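Cell cycle serine/threonine-protein kinase CDC5/MSD2 (Saccharomyces cerevisiae, PDB 6MF4) phosphorylates serine and threonine residues of proteins in mitotic exit, as a budding-yeast polo kinase whose polo-box domain is the part present here. Local coordinates at residues 71-76 with 229-234; 206-211 with 273-278. All coordinates share one frame; numbering follows the deposited sequence.

Contact 1. Residues 71-76 with 229-234; sequences NGIVEA and MAISDG
The carbonyl of Gly234 is the flat group that reaches the helix, and it does so with its oxygen end: Gly234 O lies 3.3 Å from Gly72 CA. No aromatic ring or side-chain amide takes part, so the contact consists of this oxygen on Gly72 and a pair of isoleucines. The angle at the hydrogen is 166°, evidence for a nearly straight CA-H...O contact, and the C-O...CA angle of about 148° brings Gly72 in from near the outer end of the carbonyl bond. Gly72 carries no side chain, which lets the oxygen come down directly on the helix backbone; the two glycine CA atoms are 5.6 Å apart.

Next to this polar touch is an apolar one. Ile73 sends its long branch toward the strand, with CD1 4.4 Å from CG2 of Ile231, a loose van der Waals meeting of methyl groups. The nearly extended chi2 of Ile73 (169°) carries CD1 outward from the helix to reach it. Both isoleucines are buried; Ile231 also touches Val238 on the adjoining strand, and Ile73 continues onto Leu273, Leu280 and Leu252.

Asp233 and Gly234 both have positive phi, turning the chain off the end of strand 228-232 and lifting the Gly234 carbonyl to the helix. The buried area is small, 116 Å² over both sides. Helix 56-82 comes before strand 99-103, the first strand of the first polo-box sheet, and packs here against the sheet of the second; a long helix placed in this way is the polo-cap helix of the polo-box domain.

Contact 2. Residues 206-211 with 273-278; sequences YKPFVM and LTLIKE
Phe209 lays the CE1-CZ corner of its ring alongside Leu275, with CE1 3.8 Å from Leu275 CB. The backbone oxygen of the same leucine meets this corner too: Leu275 O is 3.7 Å from Phe209 CZ, approaching obliquely to the ring. The two side chains run past one another in opposite senses, so the contact is made along their flanks. With chi1 at 63°, Phe209 CG sits between its backbone N and carbonyl carbon, which directs the ring to the helix; in the ring plane, Met211 CB borders another edge.

Pro208 adds a weaker touch, its CB standing 4.3 Å from Leu275 CD1. Leu275 thus serves two neighbours with different parts: CB and the carbonyl for the phenylalanine, a terminal methyl for the proline.

This is the packing of a polo box, in which a C-terminal helix, here 269-283, lies across an antiparallel sheet. Phe209 opens strand 209-214 and Pro208 lies in the turn that joins it to strand 200-205. Lys207 and Pro208 have the backbone angles of a type I turn, and Tyr206 N bonds to Phe209 O at 2.8 Å, closing the hairpin just where it meets the helix. Leu45, near the start of the modelled chain, also packs on Pro208 and Phe209, while Tyr206 OH is hydrogen-bonded to Gln282 OE1 farther along the same helix.

How the contacts relate
Contacts 1 and 2 have centres 14 Å apart and reach the same antiparallel sheet of the second polo box, through strands 228-232 and 209-214. Their segments alternate along the chain, and they touch directly. Met229 CE is 3.6 Å from Ile276 CD1, and Ile73 CD1 is 3.9 Å from Ile276 CG2, so Ile276, whose CB is directed away from 206-211, touches both segments of contact 1. On helix 56-82, Ile73 CG2 also lies 3.9 Å from Lys277 CG, and Lys277 NZ forms a salt bridge with Glu77. A bound zinc ion lies about 10 Å from Gly72 at its side-chain position, too far for coordination, and neither contact includes the zinc ligands Glu138, His154 and His194.

Contact 1. Residues 71-76 with 229-234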
ATOM      1  N   ASN A  71      11.443 -11.383  -3.114  1.00 21.00           N
ATOM      2  CA  ASN A  71      12.042 -12.256  -4.116  1.00 24.17           C
ATOM      3  C   ASN A  71      12.257 -11.509  -5.429  1.00 22.07           C
ATOM      4  O   ASN A  71      13.283 -11.666  -6.087  1.00 17.86           O
ATOM      5  CB  ASN A  71      11.166 -13.488  -4.361  1.00 23.29           C
ATOM      6  CG  ASN A  71      11.248 -14.508  -3.237  1.00 26.11           C
ATOM      7  OD1 ASN A  71      12.094 -14.414  -2.346  1.00 30.74           O
ATOM      8  ND2 ASN A  71      10.367 -15.504  -3.287  1.00 36.15           N
ATOM      9  N   GLY A  72      11.278 -10.695  -5.809  1.00 17.74           N
ATOM     10  CA  GLY A  72      11.380  -9.910  -7.024  1.00 18.13           C
ATOM     11  C   GLY A  72      12.513  -8.902  -6.974  1.00 21.61           C
ATOM     12  O   GLY A  72      13.234  -8.713  -7.954  1.00 19.52           O
ATOM     13  N   ILE A  73      12.672  -8.247  -5.830  1.00 16.89           N
ATOM     14  CA  ILE A  73      13.738  -7.267  -5.672  1.00 16.60           C
ATOM     15  C   ILE A  73      15.085  -7.976  -5.774  1.00 19.69           C
ATOM     16  O   ILE A  73      15.988  -7.519  -6.478  1.00 18.59           O
ATOM     17  CB  ILE A  73      13.621  -6.523  -4.328  1.00 17.05           C
ATOM     18  CG1 ILE A  73      12.394  -5.609  -4.349  1.00 16.13           C
ATOM     19  CG2 ILE A  73      14.881  -5.700  -4.044  1.00 18.56           C
ATOM     20  CD1 ILE A  73      12.024  -5.029  -2.996  1.00 18.06           C
ATOM     21  N   VAL A  74      15.208  -9.099  -5.074  1.00 19.27           N
ATOM     22  CA  VAL A  74      16.445  -9.873  -5.074  1.00 19.07           C
ATOM     23  C   VAL A  74      16.767 -10.367  -6.484  1.00 19.52           C
ATOM     24  O   VAL A  74      17.934 -10.429  -6.872  1.00 21.10           O
ATOM     25  CB  VAL A  74      16.357 -11.066  -4.090  1.00 23.27           C
ATOM     26  CG1 VAL A  74      17.513 -12.054  -4.295  1.00 23.14           C
ATOM     27  CG2 VAL A  74      16.351 -10.559  -2.655  1.00 25.67           C
ATOM     28  N   GLU A  75      15.739 -10.703  -7.256  1.00 18.66           N
ATOM     29  CA  GLU A  75      15.956 -11.182  -8.616  1.00 19.55           C
ATOM     30  C   GLU A  75      16.404 -10.039  -9.515  1.00 22.33           C
ATOM     31  O   GLU A  75      17.233 -10.228 -10.405  1.00 20.06           O
ATOM     32  CB  GLU A  75      14.689 -11.832  -9.173  1.00 21.52           C
ATOM     33  CG  GLU A  75      14.728 -12.118 -10.679  1.00 25.50           C
ATOM     34  CD  GLU A  75      15.875 -13.032 -11.092  1.00 26.66           C
ATOM     35  OE1 GLU A  75      16.209 -13.054 -12.296  1.00 20.65           O
ATOM     36  OE2 GLU A  75      16.436 -13.734 -10.222  1.00 21.69           O
ATOM     37  N   ALA A  76      15.859  -8.849  -9.281  1.00 18.96           N
ATOM     38  CA  ALA A  76      16.276  -7.680 -10.042  1.00 20.14           C
ATOM     39  C   ALA A  76      17.750  -7.415  -9.759  1.00 17.80           C
ATOM     40  O   ALA A  76      18.521  -7.100 -10.666  1.00 18.53           O
ATOM     41  CB  ALA A  76      15.417  -6.462  -9.690  1.00 18.91           C
ATOM     42  N   MET A 229       8.779   5.880  -2.188  1.00 24.00           N
ATOM     43  CA  MET A 229       8.964   4.861  -3.197  1.00 23.65           C
ATOM     44  C   MET A 229       7.876   3.818  -3.064  1.00 23.67           C
ATOM     45  O   MET A 229       7.512   3.426  -1.951  1.00 20.92           O
ATOM     46  CB  MET A 229      10.344   4.224  -3.068  1.00 27.93           C
ATOM     47  CG  MET A 229      11.473   5.148  -3.501  1.00 36.57           C
ATOM     48  SD  MET A 229      13.105   4.513  -3.076  1.00 48.11           S
ATOM     49  CE  MET A 229      13.005   2.838  -3.703  1.00 32.55           C
ATOM     50  N   ALA A 230       7.346   3.394  -4.204  1.00 19.20           N
ATOM     51  CA  ALA A 230       6.372   2.316  -4.243  1.00 21.70           C
ATOM     52  C   ALA A 230       6.912   1.172  -5.091  1.00 23.88           C
ATOM     53  O   ALA A 230       7.413   1.389  -6.192  1.00 23.20           O
ATOM     54  CB  ALA A 230       5.046   2.807  -4.787  1.00 19.99           C
ATOM     55  N   ILE A 231       6.817  -0.042  -4.557  1.00 21.66           N
ATOM     56  CA  ILE A 231       7.230  -1.249  -5.262  1.00 17.55           C
ATOM     57  C   ILE A 231       5.991  -2.021  -5.712  1.00 21.63           C
ATOM     58  O   ILE A 231       5.124  -2.343  -4.896  1.00 19.40           O
ATOM     59  CB  ILE A 231       8.100  -2.153  -4.363  1.00 17.18           C
ATOM     60  CG1 ILE A 231       9.300  -1.382  -3.799  1.00 21.47           C
ATOM     61  CG2 ILE A 231       8.564  -3.383  -5.123  1.00 18.83           C
ATOM     62  CD1 ILE A 231      10.296  -0.878  -4.850  1.00 23.70           C
ATOM     63  N   SER A 232       5.910  -2.320  -7.005  1.00 19.05           N
ATOM     64  CA  SER A 232       4.756  -3.028  -7.552  1.00 17.88           C
ATOM     65  C   SER A 232       5.164  -4.103  -8.546  1.00 20.81           C
ATOM     66  O   SER A 232       6.340  -4.252  -8.878  1.00 21.71           O
ATOM     67  CB  SER A 232       3.792  -2.043  -8.223  1.00 18.81           C
ATOM     68  OG  SER A 232       4.418  -1.353  -9.294  1.00 24.51           O
ATOM     69  N   ASP A 233       4.167  -4.843  -9.018  1.00 21.43           N
ATOM     70  CA  ASP A 233       4.372  -5.934  -9.956  1.00 23.77           C
ATOM     71  C   ASP A 233       5.388  -6.934  -9.414  1.00 25.97           C
ATOM     72  O   ASP A 233       6.358  -7.290 -10.087  1.00 23.83           O
ATOM     73  CB  ASP A 233       4.820  -5.389 -11.312  1.00 27.64           C
ATOM     74  CG  ASP A 233       4.730  -6.425 -12.417  1.00 35.18           C
ATOM     75  OD1 ASP A 233       4.035  -7.447 -12.227  1.00 37.48           O
ATOM     76  OD2 ASP A 233       5.350  -6.215 -13.479  1.00 41.09           O
ATOM     77  N   GLY A 234       5.161  -7.373  -8.182  1.00 25.60           N
ATOM     78  CA  GLY A 234       5.985  -8.394  -7.569  1.00 25.33           C
ATOM     79  C   GLY A 234       7.446  -8.010  -7.487  1.00 25.40           C
ATOM     80  O   GLY A 234       8.322  -8.848  -7.684  1.00 21.89           O
TER

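Contact 2. Residues 206-211 with 273-278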
ATOM      1  N   TYR A 206       8.038   2.825  11.260  1.00 25.20           N
ATOM      2  CA  TYR A 206       9.408   2.727  11.746  1.00 23.64           C
ATOM      3  C   TYR A 206       9.968   4.137  11.843  1.00 27.70           C
ATOM      4  O   TYR A 206       9.420   5.066  11.250  1.00 25.82           O
ATOM      5  CB  TYR A 206      10.282   1.887  10.808  1.00 24.98           C
ATOM      6  CG  TYR A 206       9.796   0.480  10.525  1.00 29.34           C
ATOM      7  CD1 TYR A 206      10.012  -0.545  11.434  1.00 32.35           C
ATOM      8  CD2 TYR A 206       9.154   0.173   9.329  1.00 26.53           C
ATOM      9  CE1 TYR A 206       9.588  -1.832  11.172  1.00 32.86           C
ATOM     10  CE2 TYR A 206       8.727  -1.110   9.060  1.00 24.88           C
ATOM     11  CZ  TYR A 206       8.945  -2.109   9.985  1.00 29.84           C
ATOM     12  OH  TYR A 206       8.525  -3.395   9.720  1.00 32.87           O
ATOM     13  N   LYS A 207      11.066   4.300  12.569  1.00 31.10           N
ATOM     14  CA  LYS A 207      11.725   5.596  12.634  1.00 24.67           C
ATOM     15  C   LYS A 207      12.133   6.087  11.235  1.00 21.58           C
ATOM     16  O   LYS A 207      11.827   7.224  10.873  1.00 26.94           O
ATOM     17  CB  LYS A 207      12.942   5.530  13.566  1.00 29.16           C
ATOM     18  N   PRO A 208      12.813   5.241  10.437  1.00 23.16           N
ATOM     19  CA  PRO A 208      13.248   5.723   9.119  1.00 26.89           C
ATOM     20  C   PRO A 208      12.136   5.835   8.069  1.00 25.84           C
ATOM     21  O   PRO A 208      12.272   6.632   7.139  1.00 26.88           O
ATOM     22  CB  PRO A 208      14.279   4.674   8.686  1.00 28.95           C
ATOM     23  CG  PRO A 208      13.912   3.450   9.429  1.00 26.32           C
ATOM     24  CD  PRO A 208      13.386   3.921  10.748  1.00 27.43           C
ATOM     25  N   PHE A 209      11.064   5.059   8.201  1.00 24.38           N
ATOM     26  CA  PHE A 209       9.994   5.107   7.209  1.00 27.17           C
ATOM     27  C   PHE A 209       8.693   4.502   7.720  1.00 20.56           C
ATOM     28  O   PHE A 209       8.677   3.757   8.704  1.00 23.13           O
ATOM     29  CB  PHE A 209      10.422   4.385   5.919  1.00 20.40           C
ATOM     30  CG  PHE A 209      10.696   2.916   6.101  1.00 21.03           C
ATOM     31  CD1 PHE A 209      11.953   2.472   6.481  1.00 20.95           C
ATOM     32  CD2 PHE A 209       9.702   1.976   5.879  1.00 22.66           C
ATOM     33  CE1 PHE A 209      12.208   1.125   6.649  1.00 19.52           C
ATOM     34  CE2 PHE A 209       9.950   0.624   6.041  1.00 21.66           C
ATOM     35  CZ  PHE A 209      11.206   0.197   6.427  1.00 25.19           C
ATOM     36  N   VAL A 210       7.601   4.855   7.053  1.00 22.23           N
ATOM     37  CA  VAL A 210       6.337   4.162   7.246  1.00 19.93           C
ATOM     38  C   VAL A 210       6.073   3.310   6.006  1.00 18.14           C
ATOM     39  O   VAL A 210       6.329   3.727   4.875  1.00 19.22           O
ATOM     40  CB  VAL A 210       5.167   5.140   7.515  1.00 21.36           C
ATOM     41  CG1 VAL A 210       5.049   6.171   6.413  1.00 25.13           C
ATOM     42  CG2 VAL A 210       3.866   4.380   7.686  1.00 18.56           C
ATOM     43  N   MET A 211       5.561   2.107   6.248  1.00 17.17           N
ATOM     44  CA  MET A 211       5.380   1.095   5.220  1.00 15.99           C
ATOM     45  C   MET A 211       3.901   0.770   5.060  1.00 16.86           C
ATOM     46  O   MET A 211       3.233   0.434   6.035  1.00 18.52           O
ATOM     47  CB  MET A 211       6.176  -0.158   5.595  1.00 17.49           C
ATOM     48  CG  MET A 211       5.980  -1.376   4.709  1.00 22.37           C
ATOM     49  SD  MET A 211       7.041  -2.727   5.286  1.00 23.03           S
ATOM     50  CE  MET A 211       6.653  -3.999   4.094  1.00 28.36           C
ATOM     51  N   LEU A 273      16.544   1.153  -0.751  1.00 21.44           N
ATOM     52  CA  LEU A 273      16.211  -0.203  -1.181  1.00 21.74           C
ATOM     53  C   LEU A 273      16.624  -1.222  -0.121  1.00 22.71           C
ATOM     54  O   LEU A 273      15.953  -2.234   0.074  1.00 21.08           O
ATOM     55  CB  LEU A 273      16.875  -0.530  -2.518  1.00 26.93           C
ATOM     56  CG  LEU A 273      16.426  -1.847  -3.161  1.00 28.11           C
ATOM     57  CD1 LEU A 273      14.937  -1.812  -3.518  1.00 23.43           C
ATOM     58  CD2 LEU A 273      17.263  -2.158  -4.397  1.00 30.53           C
ATOM     59  N   THR A 274      17.726  -0.952   0.568  1.00 22.37           N
ATOM     60  CA  THR A 274      18.160  -1.805   1.666  1.00 22.32           C
ATOM     61  C   THR A 274      17.131  -1.791   2.794  1.00 20.62           C
ATOM     62  O   THR A 274      16.787  -2.838   3.346  1.00 22.06           O
ATOM     63  CB  THR A 274      19.533  -1.360   2.203  1.00 29.00           C
ATOM     64  OG1 THR A 274      20.524  -1.576   1.193  1.00 31.91           O
ATOM     65  CG2 THR A 274      19.917  -2.142   3.457  1.00 34.67           C
ATOM     66  N   LEU A 275      16.640  -0.603   3.132  1.00 22.58           N
ATOM     67  CA  LEU A 275      15.620  -0.464   4.167  1.00 24.12           C
ATOM     68  C   LEU A 275      14.340  -1.188   3.756  1.00 20.70           C
ATOM     69  O   LEU A 275      13.697  -1.856   4.566  1.00 21.91           O
ATOM     70  CB  LEU A 275      15.332   1.015   4.438  1.00 24.16           C
ATOM     71  CG  LEU A 275      16.417   1.755   5.227  1.00 24.94           C
ATOM     72  CD1 LEU A 275      16.214   3.254   5.138  1.00 26.83           C
ATOM     73  CD2 LEU A 275      16.428   1.308   6.680  1.00 26.45           C
ATOM     74  N   ILE A 276      13.991  -1.062   2.481  1.00 21.08           N
ATOM     75  CA  ILE A 276      12.812  -1.719   1.934  1.00 18.06           C
ATOM     76  C   ILE A 276      12.913  -3.233   2.094  1.00 19.84           C
ATOM     77  O   ILE A 276      11.966  -3.879   2.536  1.00 17.34           O
ATOM     78  CB  ILE A 276      12.623  -1.342   0.447  1.00 18.27           C
ATOM     79  CG1 ILE A 276      12.087   0.086   0.352  1.00 19.09           C
ATOM     80  CG2 ILE A 276      11.679  -2.315  -0.270  1.00 18.69           C
ATOM     81  CD1 ILE A 276      12.019   0.636  -1.048  1.00 21.93           C
ATOM     82  N   LYS A 277      14.070  -3.791   1.746  1.00 18.13           N
ATOM     83  CA  LYS A 277      14.286  -5.227   1.865  1.00 19.30           C
ATOM     84  C   LYS A 277      14.198  -5.687   3.322  1.00 19.63           C
ATOM     85  O   LYS A 277      13.665  -6.760   3.608  1.00 23.41           O
ATOM     86  CB  LYS A 277      15.646  -5.616   1.277  1.00 20.25           C
ATOM     87  CG  LYS A 277      15.746  -5.441  -0.234  1.00 21.68           C
ATOM     88  CD  LYS A 277      17.173  -5.633  -0.734  1.00 25.69           C
ATOM     89  CE  LYS A 277      17.663  -7.050  -0.512  1.00 37.47           C
ATOM     90  NZ  LYS A 277      19.078  -7.224  -0.945  1.00 32.00           N
ATOM     91  N   GLU A 278      14.718  -4.877   4.239  1.00 20.60           N
ATOM     92  CA  GLU A 278      14.651  -5.199   5.663  1.00 22.21           C
ATOM     93  C   GLU A 278      13.205  -5.185   6.159  1.00 25.55           C
ATOM     94  O   GLU A 278      12.803  -6.039   6.950  1.00 26.45           O
ATOM     95  CB  GLU A 278      15.494  -4.221   6.485  1.00 27.93           C
ATOM     96  CG  GLU A 278      16.987  -4.267   6.172  1.00 29.63           C
TER